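Local coordinates for protein transcriptional repressor (Vibrio fischeri, PDB 3KV1) that is probably a SorC-family transcriptional repressor, here as its putative sugar-binding domain, which would sense a carbohydrate effector on behalf of a DNA-binding part, at residues A[58-63]-A[144-149]; A[150-155]-A[222-227]; A[193-198]-A[213-218]; A[217-222]-A[243-248]. One frame throughout, in Å; residues are numbered along the deposited sequence.

Interaction 1: residues A[58-63]-A[144-149]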
# COMPACT_ATOMS: atom_id res chain seq x y z
N ALA A 58 11.64 8.09 -11.54
CA ALA A 58 10.37 7.69 -10.95
C ALA A 58 9.21 7.99 -11.89
O ALA A 58 9.28 8.92 -12.71
CB ALA A 58 10.16 8.43 -9.66
N VAL A 59 8.14 7.22 -11.73
CA VAL A 59 6.89 7.41 -12.49
C VAL A 59 5.74 7.59 -11.49
O VAL A 59 5.58 6.74 -10.57
CB VAL A 59 6.58 6.17 -13.41
CG1 VAL A 59 5.36 6.47 -14.28
CG2 VAL A 59 7.81 5.78 -14.27
N ALA A 60 4.97 8.68 -11.61
CA ALA A 60 3.74 8.88 -10.84
C ALA A 60 2.66 8.13 -11.59
O ALA A 60 2.40 8.49 -12.73
CB ALA A 60 3.37 10.35 -10.78
N VAL A 61 1.97 7.19 -10.93
CA VAL A 61 1.12 6.24 -11.64
C VAL A 61 -0.35 6.42 -11.22
O VAL A 61 -0.66 6.45 -10.03
CB VAL A 61 1.59 4.80 -11.32
CG1 VAL A 61 0.62 3.75 -11.91
CG2 VAL A 61 3.05 4.56 -11.83
N GLY A 62 -1.25 6.59 -12.20
CA GLY A 62 -2.67 6.70 -11.89
C GLY A 62 -3.36 5.34 -11.93
O GLY A 62 -2.71 4.30 -11.93
N GLN A 63 -4.69 5.33 -11.95
CA GLN A 63 -5.38 4.06 -11.75
C GLN A 63 -6.11 3.67 -13.02
O GLN A 63 -6.15 4.42 -13.99
CB GLN A 63 -6.37 4.15 -10.60
CG GLN A 63 -7.45 5.19 -10.77
CD GLN A 63 -8.48 5.15 -9.64
OE1 GLN A 63 -8.22 4.67 -8.52
NE2 GLN A 63 -9.67 5.70 -9.91
N SER A 144 4.63 14.11 -2.37
CA SER A 144 5.79 14.90 -2.79
C SER A 144 6.71 14.09 -3.70
O SER A 144 7.24 14.63 -4.68
CB SER A 144 6.57 15.47 -1.60
OG SER A 144 5.91 16.60 -1.08
N GLN A 145 6.89 12.81 -3.41
CA GLN A 145 7.67 11.96 -4.30
C GLN A 145 7.01 11.85 -5.69
O GLN A 145 7.68 11.86 -6.74
CB GLN A 145 7.88 10.55 -3.72
CG GLN A 145 8.79 10.54 -2.48
CD GLN A 145 10.07 11.36 -2.68
OE1 GLN A 145 10.33 12.33 -1.96
NE2 GLN A 145 10.87 10.97 -3.68
N ALA A 146 5.69 11.79 -5.72
CA ALA A 146 5.03 11.62 -7.00
C ALA A 146 5.14 12.93 -7.77
O ALA A 146 5.30 12.93 -8.98
CB ALA A 146 3.55 11.20 -6.81
N ARG A 147 5.10 14.06 -7.06
CA ARG A 147 5.09 15.39 -7.69
C ARG A 147 6.43 15.62 -8.36
O ARG A 147 6.54 16.33 -9.37
CB ARG A 147 4.89 16.41 -6.56
CG ARG A 147 4.50 17.80 -6.91
CD ARG A 147 4.11 18.55 -5.62
NE ARG A 147 2.81 18.10 -5.11
CZ ARG A 147 2.58 17.70 -3.85
NH1 ARG A 147 3.58 17.68 -2.98
NH2 ARG A 147 1.36 17.33 -3.48
N LYS A 148 7.46 15.02 -7.78
CA LYS A 148 8.82 15.19 -8.22
C LYS A 148 9.25 14.12 -9.23
O LYS A 148 10.42 13.97 -9.54
CB LYS A 148 9.76 15.17 -6.98
CG LYS A 148 11.24 15.32 -7.28
CD LYS A 148 12.14 15.10 -6.05
CE LYS A 148 13.64 15.02 -6.43
NZ LYS A 148 14.25 16.40 -6.72
N ALA A 149 8.29 13.33 -9.76
CA ALA A 149 8.65 12.29 -10.71
C ALA A 149 8.98 12.86 -12.09
O ALA A 149 8.43 13.88 -12.51
CB ALA A 149 7.48 11.28 -10.86

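Interaction 2: residues A[150-155]-A[222-227]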
# COMPACT_ATOMS: atom_id res chain seq x y z
N GLU A 150 9.85 12.16 -12.80
CA GLU A 150 10.18 12.48 -14.18
C GLU A 150 9.01 12.18 -15.15
O GLU A 150 8.87 12.84 -16.15
CB GLU A 150 11.40 11.63 -14.62
CG GLU A 150 12.78 12.07 -14.00
CD GLU A 150 13.08 11.42 -12.65
OE1 GLU A 150 14.26 11.48 -12.23
OE2 GLU A 150 12.18 10.81 -12.03
N PHE A 151 8.23 11.14 -14.86
CA PHE A 151 7.11 10.71 -15.71
C PHE A 151 5.84 10.61 -14.91
O PHE A 151 5.89 10.39 -13.70
CB PHE A 151 7.35 9.29 -16.26
CG PHE A 151 8.62 9.16 -17.07
CD1 PHE A 151 9.85 8.93 -16.43
CD2 PHE A 151 8.56 9.24 -18.46
CE1 PHE A 151 11.02 8.82 -17.16
CE2 PHE A 151 9.75 9.13 -19.22
CZ PHE A 151 10.97 8.91 -18.55
N ALA A 152 4.69 10.67 -15.61
CA ALA A 152 3.42 10.24 -15.02
C ALA A 152 2.78 9.31 -16.03
O ALA A 152 2.92 9.51 -17.24
CB ALA A 152 2.49 11.46 -14.71
N LEU A 153 2.10 8.28 -15.55
CA LEU A 153 1.44 7.35 -16.46
C LEU A 153 -0.04 7.41 -16.07
O LEU A 153 -0.43 6.98 -14.99
CB LEU A 153 2.07 5.97 -16.26
CG LEU A 153 1.48 4.84 -17.07
CD1 LEU A 153 1.78 5.10 -18.56
CD2 LEU A 153 2.15 3.57 -16.58
N VAL A 154 -0.86 8.02 -16.91
CA VAL A 154 -2.25 8.23 -16.51
C VAL A 154 -3.21 7.90 -17.65
O VAL A 154 -2.85 8.00 -18.83
CB VAL A 154 -2.46 9.70 -16.09
CG1 VAL A 154 -1.76 10.00 -14.74
CG2 VAL A 154 -1.96 10.67 -17.21
N GLY A 155 -4.43 7.53 -17.29
CA GLY A 155 -5.44 7.30 -18.31
C GLY A 155 -6.32 8.52 -18.38
O GLY A 155 -6.38 9.29 -17.41
N PRO A 222 7.75 16.45 -15.94
CA PRO A 222 8.31 16.63 -17.30
C PRO A 222 7.68 15.76 -18.38
O PRO A 222 7.62 16.19 -19.53
CB PRO A 222 9.78 16.20 -17.13
CG PRO A 222 10.08 16.46 -15.67
CD PRO A 222 8.79 16.19 -14.93
N ASN A 223 7.24 14.55 -18.05
CA ASN A 223 6.78 13.64 -19.08
C ASN A 223 5.47 12.95 -18.68
O ASN A 223 5.50 11.81 -18.20
CB ASN A 223 7.83 12.55 -19.36
CG ASN A 223 9.14 13.14 -19.88
OD1 ASN A 223 9.21 13.63 -21.00
ND2 ASN A 223 10.15 13.15 -19.03
N VAL A 224 4.36 13.65 -18.89
CA VAL A 224 3.04 13.11 -18.58
C VAL A 224 2.61 12.30 -19.79
O VAL A 224 2.44 12.82 -20.90
CB VAL A 224 2.06 14.25 -18.29
CG1 VAL A 224 0.63 13.76 -18.17
CG2 VAL A 224 2.52 14.99 -16.97
N VAL A 225 2.50 10.99 -19.58
CA VAL A 225 2.10 10.08 -20.65
C VAL A 225 0.63 9.74 -20.40
O VAL A 225 0.30 9.12 -19.37
CB VAL A 225 2.87 8.76 -20.55
CG1 VAL A 225 2.35 7.78 -21.64
CG2 VAL A 225 4.40 9.00 -20.64
N ALA A 226 -0.22 10.12 -21.33
CA ALA A 226 -1.67 9.96 -21.14
C ALA A 226 -2.19 9.01 -22.20
O ALA A 226 -1.85 9.09 -23.39
CB ALA A 226 -2.38 11.31 -21.21
N MSE A 227 -3.12 8.16 -21.78
CA MSE A 227 -3.52 7.04 -22.58
C MSE A 227 -5.05 6.93 -22.69
O MSE A 227 -5.75 6.93 -21.68
CB MSE A 227 -2.95 5.78 -21.91
CG MSE A 227 -1.45 5.89 -21.54
SE MSE A 227 -1.03 4.19 -20.69
CE MSE A 227 -1.93 3.03 -22.13

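Interaction 3: residues A[193-198]-A[213-218]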
# COMPACT_ATOMS: atom_id res chain seq x y z
N ASP A 193 -7.98 13.95 -10.96
CA ASP A 193 -8.44 15.32 -11.23
C ASP A 193 -9.31 15.37 -12.48
O ASP A 193 -9.31 14.45 -13.29
CB ASP A 193 -7.29 16.35 -11.31
CG ASP A 193 -7.68 17.75 -10.75
OD1 ASP A 193 -8.90 18.01 -10.59
OD2 ASP A 193 -6.78 18.58 -10.44
N PHE A 194 -10.07 16.44 -12.60
CA PHE A 194 -11.21 16.48 -13.51
C PHE A 194 -11.15 17.79 -14.29
O PHE A 194 -10.68 18.82 -13.76
CB PHE A 194 -12.49 16.41 -12.65
CG PHE A 194 -12.48 15.23 -11.72
CD1 PHE A 194 -12.84 13.98 -12.18
CD2 PHE A 194 -12.04 15.36 -10.40
CE1 PHE A 194 -12.77 12.85 -11.34
CE2 PHE A 194 -11.94 14.25 -9.54
CZ PHE A 194 -12.32 12.99 -10.01
N PHE A 195 -11.62 17.77 -15.53
CA PHE A 195 -11.53 18.97 -16.36
C PHE A 195 -12.78 19.19 -17.22
O PHE A 195 -13.58 18.27 -17.43
CB PHE A 195 -10.32 18.82 -17.28
CG PHE A 195 -10.27 17.50 -18.00
CD1 PHE A 195 -9.56 16.42 -17.46
CD2 PHE A 195 -10.97 17.33 -19.19
CE1 PHE A 195 -9.52 15.20 -18.10
CE2 PHE A 195 -10.94 16.10 -19.85
CZ PHE A 195 -10.20 15.02 -19.30
N LYS A 196 -12.90 20.41 -17.75
CA LYS A 196 -14.00 20.76 -18.65
C LYS A 196 -13.54 20.60 -20.08
O LYS A 196 -12.36 20.35 -20.36
CB LYS A 196 -14.43 22.21 -18.40
CG LYS A 196 -14.68 22.50 -16.95
CD LYS A 196 -15.37 23.84 -16.74
CE LYS A 196 -14.80 24.91 -17.66
NZ LYS A 196 -15.53 26.22 -17.55
N LEU A 197 -14.49 20.72 -21.00
CA LEU A 197 -14.14 20.51 -22.41
C LEU A 197 -13.13 21.54 -22.91
O LEU A 197 -12.33 21.23 -23.80
CB LEU A 197 -15.40 20.47 -23.27
CG LEU A 197 -15.19 20.28 -24.78
CD1 LEU A 197 -14.49 18.98 -25.12
CD2 LEU A 197 -16.56 20.36 -25.48
N ASP A 198 -13.14 22.74 -22.32
CA ASP A 198 -12.20 23.80 -22.71
C ASP A 198 -10.82 23.69 -22.01
O ASP A 198 -9.93 24.51 -22.25
CB ASP A 198 -12.81 25.21 -22.54
CG ASP A 198 -13.01 25.61 -21.09
OD1 ASP A 198 -12.59 24.88 -20.16
OD2 ASP A 198 -13.59 26.68 -20.86
N LEU A 213 -2.76 13.29 -6.45
CA LEU A 213 -2.26 14.51 -7.12
C LEU A 213 -3.36 15.37 -7.74
O LEU A 213 -4.52 14.98 -7.82
CB LEU A 213 -1.27 14.14 -8.22
CG LEU A 213 0.06 13.48 -7.79
CD1 LEU A 213 0.89 13.32 -9.05
CD2 LEU A 213 0.80 14.33 -6.74
N GLU A 214 -2.98 16.58 -8.15
CA GLU A 214 -3.90 17.47 -8.87
C GLU A 214 -3.30 17.96 -10.18
O GLU A 214 -2.13 17.70 -10.50
CB GLU A 214 -4.29 18.67 -7.99
CG GLU A 214 -3.12 19.51 -7.54
CD GLU A 214 -3.55 20.68 -6.66
OE1 GLU A 214 -3.64 20.49 -5.43
OE2 GLU A 214 -3.81 21.77 -7.20
N MSE A 215 -4.12 18.67 -10.95
CA MSE A 215 -3.72 19.11 -12.29
C MSE A 215 -2.42 19.92 -12.29
O MSE A 215 -1.57 19.73 -13.14
CB MSE A 215 -4.83 19.97 -12.93
CG MSE A 215 -4.59 20.15 -14.41
SE MSE A 215 -5.03 18.49 -15.30
CE MSE A 215 -6.92 18.35 -14.85
N GLU A 216 -2.27 20.81 -11.32
CA GLU A 216 -1.05 21.62 -11.27
C GLU A 216 0.22 20.78 -11.05
O GLU A 216 1.31 21.16 -11.48
CB GLU A 216 -1.16 22.70 -10.20
CG GLU A 216 -0.12 23.80 -10.35
CD GLU A 216 -0.24 24.57 -11.67
OE1 GLU A 216 -1.33 24.58 -12.30
OE2 GLU A 216 0.77 25.18 -12.08
N ASP A 217 0.09 19.65 -10.36
CA ASP A 217 1.24 18.75 -10.21
C ASP A 217 1.59 18.18 -11.56
O ASP A 217 2.76 18.12 -11.93
CB ASP A 217 0.93 17.60 -9.25
CG ASP A 217 0.56 18.08 -7.86
OD1 ASP A 217 1.20 19.03 -7.35
OD2 ASP A 217 -0.38 17.50 -7.29
N LEU A 218 0.59 17.73 -12.32
CA LEU A 218 0.88 17.16 -13.63
C LEU A 218 1.50 18.23 -14.54
O LEU A 218 2.32 17.91 -15.41
CB LEU A 218 -0.41 16.61 -14.32
CG LEU A 218 -1.02 15.32 -13.76
CD1 LEU A 218 -2.32 14.92 -14.55
CD2 LEU A 218 -0.00 14.16 -13.78

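Interaction 4: residues A[217-222]-A[243-248]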
# COMPACT_ATOMS: atom_id res chain seq x y z
N ASP A 217 0.09 19.65 -10.36
CA ASP A 217 1.24 18.75 -10.21
C ASP A 217 1.59 18.18 -11.56
O ASP A 217 2.76 18.12 -11.93
CB ASP A 217 0.93 17.60 -9.25
CG ASP A 217 0.56 18.08 -7.86
OD1 ASP A 217 1.20 19.03 -7.35
OD2 ASP A 217 -0.38 17.50 -7.29
N LEU A 218 0.59 17.73 -12.32
CA LEU A 218 0.88 17.16 -13.63
C LEU A 218 1.50 18.23 -14.54
O LEU A 218 2.32 17.91 -15.41
CB LEU A 218 -0.41 16.61 -14.32
CG LEU A 218 -1.02 15.32 -13.76
CD1 LEU A 218 -2.32 14.92 -14.55
CD2 LEU A 218 -0.00 14.16 -13.78
N ARG A 219 1.14 19.49 -14.35
CA ARG A 219 1.65 20.53 -15.24
C ARG A 219 3.18 20.64 -15.10
O ARG A 219 3.87 21.03 -16.05
CB ARG A 219 0.99 21.87 -14.95
CG ARG A 219 1.18 22.95 -16.03
CD ARG A 219 0.36 24.24 -15.71
NE ARG A 219 -1.07 23.94 -15.59
CZ ARG A 219 -1.85 23.58 -16.60
NH1 ARG A 219 -1.35 23.54 -17.84
NH2 ARG A 219 -3.13 23.30 -16.39
N GLN A 220 3.70 20.33 -13.91
CA GLN A 220 5.15 20.43 -13.68
C GLN A 220 5.89 19.08 -13.69
O GLN A 220 7.06 19.04 -13.35
CB GLN A 220 5.48 21.21 -12.39
CG GLN A 220 4.87 20.64 -11.10
CD GLN A 220 5.64 19.46 -10.51
OE1 GLN A 220 6.86 19.54 -10.31
NE2 GLN A 220 4.93 18.37 -10.18
N ILE A 221 5.24 18.00 -14.10
CA ILE A 221 5.93 16.73 -14.29
C ILE A 221 6.45 16.74 -15.74
O ILE A 221 5.70 17.01 -16.67
CB ILE A 221 4.99 15.51 -14.00
CG1 ILE A 221 4.79 15.37 -12.48
CG2 ILE A 221 5.54 14.20 -14.62
CD1 ILE A 221 3.88 14.22 -12.08
N PRO A 222 7.75 16.45 -15.94
CA PRO A 222 8.31 16.63 -17.30
C PRO A 222 7.68 15.76 -18.38
O PRO A 222 7.62 16.19 -19.53
CB PRO A 222 9.78 16.20 -17.13
CG PRO A 222 10.08 16.46 -15.67
CD PRO A 222 8.79 16.19 -14.93
N THR A 243 -5.90 20.96 -21.33
CA THR A 243 -5.38 21.41 -20.04
C THR A 243 -3.94 21.82 -20.17
O THR A 243 -3.42 22.52 -19.32
CB THR A 243 -5.35 20.30 -18.97
OG1 THR A 243 -4.45 19.26 -19.40
CG2 THR A 243 -6.73 19.74 -18.74
N GLY A 244 -3.28 21.31 -21.21
CA GLY A 244 -1.88 21.61 -21.47
C GLY A 244 -0.89 20.72 -20.72
O GLY A 244 0.33 20.88 -20.87
N VAL A 245 -1.37 19.78 -19.91
CA VAL A 245 -0.40 19.03 -19.10
C VAL A 245 0.21 17.82 -19.77
O VAL A 245 1.20 17.25 -19.24
CB VAL A 245 -0.96 18.62 -17.73
CG1 VAL A 245 -1.53 19.83 -16.99
CG2 VAL A 245 -2.01 17.55 -17.90
N ILE A 246 -0.34 17.40 -20.90
CA ILE A 246 0.10 16.14 -21.50
C ILE A 246 1.33 16.31 -22.37
O ILE A 246 1.39 17.26 -23.17
CB ILE A 246 -1.02 15.53 -22.32
CG1 ILE A 246 -2.18 15.19 -21.39
CG2 ILE A 246 -0.54 14.25 -23.02
CD1 ILE A 246 -3.40 14.69 -22.16
N ASP A 247 2.32 15.44 -22.17
CA ASP A 247 3.51 15.48 -23.01
C ASP A 247 3.56 14.37 -24.06
O ASP A 247 4.06 14.57 -25.17
CB ASP A 247 4.73 15.47 -22.12
CG ASP A 247 4.67 16.59 -21.09
OD1 ASP A 247 4.71 17.76 -21.54
OD2 ASP A 247 4.54 16.30 -19.86
N VAL A 248 3.08 13.19 -23.69
CA VAL A 248 3.07 12.07 -24.62
C VAL A 248 1.64 11.51 -24.69
O VAL A 248 1.08 11.10 -23.66
CB VAL A 248 4.01 10.97 -24.13
CG1 VAL A 248 3.92 9.75 -25.04
CG2 VAL A 248 5.48 11.48 -24.02
O HOH W 1 3.08 18.39 -17.88
O HOH W 2 2.86 21.69 -18.92
O HOH W 3 1.42 23.76 -19.52

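Interaction 1: residues A[58-63]-A[144-149]
Ala149 sets its methyl against the backbone of strand 58-61, with CB 3.5 Å from Ala58 O and 3.7 Å from Ala60 N. This is helix-on-sheet packing in an alpha/beta domain of Rossmann-like class: the end of helix 137-147 lies on one face of the parallel strands, and every side chain that touches is an alanine. The methyls of Ala58 and Ala60, two residues apart and so on the same face of the strand, receive Ala149 CB between them at 4.1 and 4.2 Å. One helical turn back, Ala146 CB meets Ala60 CB at 4.1 Å. With nothing longer than a methyl in between, the two backbones come within 4.9 Å, CA to CA, at both Ala58–Ala149 and Ala60–Ala146.

Further out, Val59 faces the other way, onto Phe151 and Leu153 of the next strand, while Ile221 also covers Ala60. Arg147, which leaves the helix away from the strand, forms a salt bridge through NE with Asp217 OD1. Lys148 is where the chain leaves the helix, and the turn that delivers Ala149 is closed by Ala149 N giving a 3.1 Å hydrogen bond to Ala146 O, the same carbonyl oxygen that Ala60 CB touches at 3.7 Å.

Interaction 2: residues A[150-155]-A[222-227]
Leu153 and Met227, the latter a selenomethionine, meet on the buried face shared by strands 151-155 and 223-227: Leu153 CD1 lies 3.6 Å from the selenium atom SE of Met227. Leu153 has CG anti to the backbone N (chi1 177°), which carries CD1 across to its neighbour strand, where it also reaches Val225 CG1, a side chain running alongside and pointing the same way. Helices 34-52 and 65-72 cover this face, through Val45 and Val67 on Leu153. On the other face Val154 CG2 touches both Val224 CG1 and Ala226 CB, at 4.1 Å from each, and Ala152 CB faces Val224 CG2.

The ladder beneath is parallel, the two strands 14° apart, and belongs to the central sheet of the Rossmann-like fold. Its bonds straighten toward the middle: Val225 N to Ala152 O is 2.8 Å, and Val154 N meets Val225 O at 2.9 Å with 170° at the hydrogen.

Toward Pro222, which is exposed, the pairing slackens. Asn223 N gives only a weak bond to Glu150 O, and Asn223 ND2 adds a second, 3.2 Å long, from well above that carbonyl's plane. The Asn223 amide runs beside the Phe151 ring, their planes modestly inclined, with ND2 over the rim of one face and CB 3.5 Å from Phe151 CD2. Its OD1 takes a hydrogen bond from Lys23 NZ, while Glu150 turns its carboxylate away to receive Ala58 N on OE2.

Interaction 3: residues A[193-198]-A[213-218]
The Phe195 ring meets Met215, a selenomethionine, at its edge: the terminal methyl CE lies near the ring plane, 4.2 Å from Phe195 CD1, and the two side chains cross at about a right angle. The second flat group is the carboxylate of Asp193, which is gripped at both oxygens. OD2 accepts from Met215 N at 2.7 Å through its anti lone pair, the one turned away from OD1, with 150° at the hydrogen. OD1 takes the N-H of its own neighbour Phe194, again on the anti side but 27° out of the carboxylate plane. Together these two bonds fix the rotation of the group, and Met215 CB and Glu214 CB each pack 3.5 Å from OD2.

Glu214 is the N-cap residue of helix 215-219, so Asp193, at the head of strand 193-196, holds the first-turn N-H of Met215 from outside the helix. The start of this short helix would tend to favour the charged form of the buried acid, whereas Glu214 OE2, a like charge 5.4 Å from Asp193 OD2, would probably act against it. The helix start is also tied from within, Glu214 N giving a nearly straight 2.9 Å bond to Asp217 OD2.

Met215 sends CG anti to the backbone N (chi1 -167°), and bends farther along the chain bring CE back over the strand, near Asp193 CB and 3.9 Å from Phe194 O. That carbonyl oxygen is buried here without a polar partner. Phe195 also packs against Val186 and Ile156 of the sheet.

Interaction 4: residues A[217-222]-A[243-248]
Arg219 and Val245 cross at about a right angle, the arginine reaching past the valine so that Val245 CG1 sits 3.6 Å above one face of the guanidinium, offset toward its rim. The same methyl touches Arg219 CA at 3.7 Å, which wedges it between the arginine's backbone and its head group. CG of Arg219 stands anti to the backbone N (chi1 -165°), and the chain stays extended until the bend at chi3 turns the guanidinium over toward Thr243.

There the head group grips one atom end-on. NH1 and NH2 both donate to Thr243 O, at 2.7 and 3.0 Å, and that oxygen lies within a few degrees of the guanidinium plane. Water 3 is also at the edge, accepting from NH1. Deeper in, Val245 turns CB onto Leu218 CB, 4.0 Å away.

Water also bridges the two backbones. Water 1 lies 2.6 Å from both Leu218 O and Val245 O, linking the two carbonyls, and water 2 spans Arg219 O and Gly244 O. Asp247 points its carboxylate at the end of the segment 217-222, but OD2 is engaged by the backbone N of Val224, two residues beyond Pro222, which places this acid beside the start of strand 223-227.

The loop's own shape is set in part by Thr243, whose OG1 accepts from Val245 N at 3.2 Å and is also hydrogen-bonded to Ala240 O, back in helix 234-242, and by Gly244 with its positive phi (85°). An arginine clasping a carbonyl at a helix's C-terminal exit, next to an ST turn, thus joins the two connections that lead into adjacent parallel strands 223-227 and 248-252 of the alpha/beta fold.

Overall arrangement
Of the paired segments, strand 58-61 comes first along the chain, and interaction 1 closes an 80-residue excursion when helix 137-147 returns to cover it. The chain then runs straight into strand 151-158, which pairs beside 58-61, and interaction 2 closes the next loop as strand 223-227 joins its other side. Interaction 3 falls wholly within that loop, linking strand 193-196 to the start of helix 215-219. Interaction 4 crosses interaction 2, their segments alternating and sharing Pro222, and it shares Asp217 and Leu218 with interaction 3. Helix 215-219 therefore serves both interactions 3 and 4: just beyond it Gln220 NE2 bonds to Arg147 O of interaction 1, and Leu218 packs on Ala152 of interaction 2.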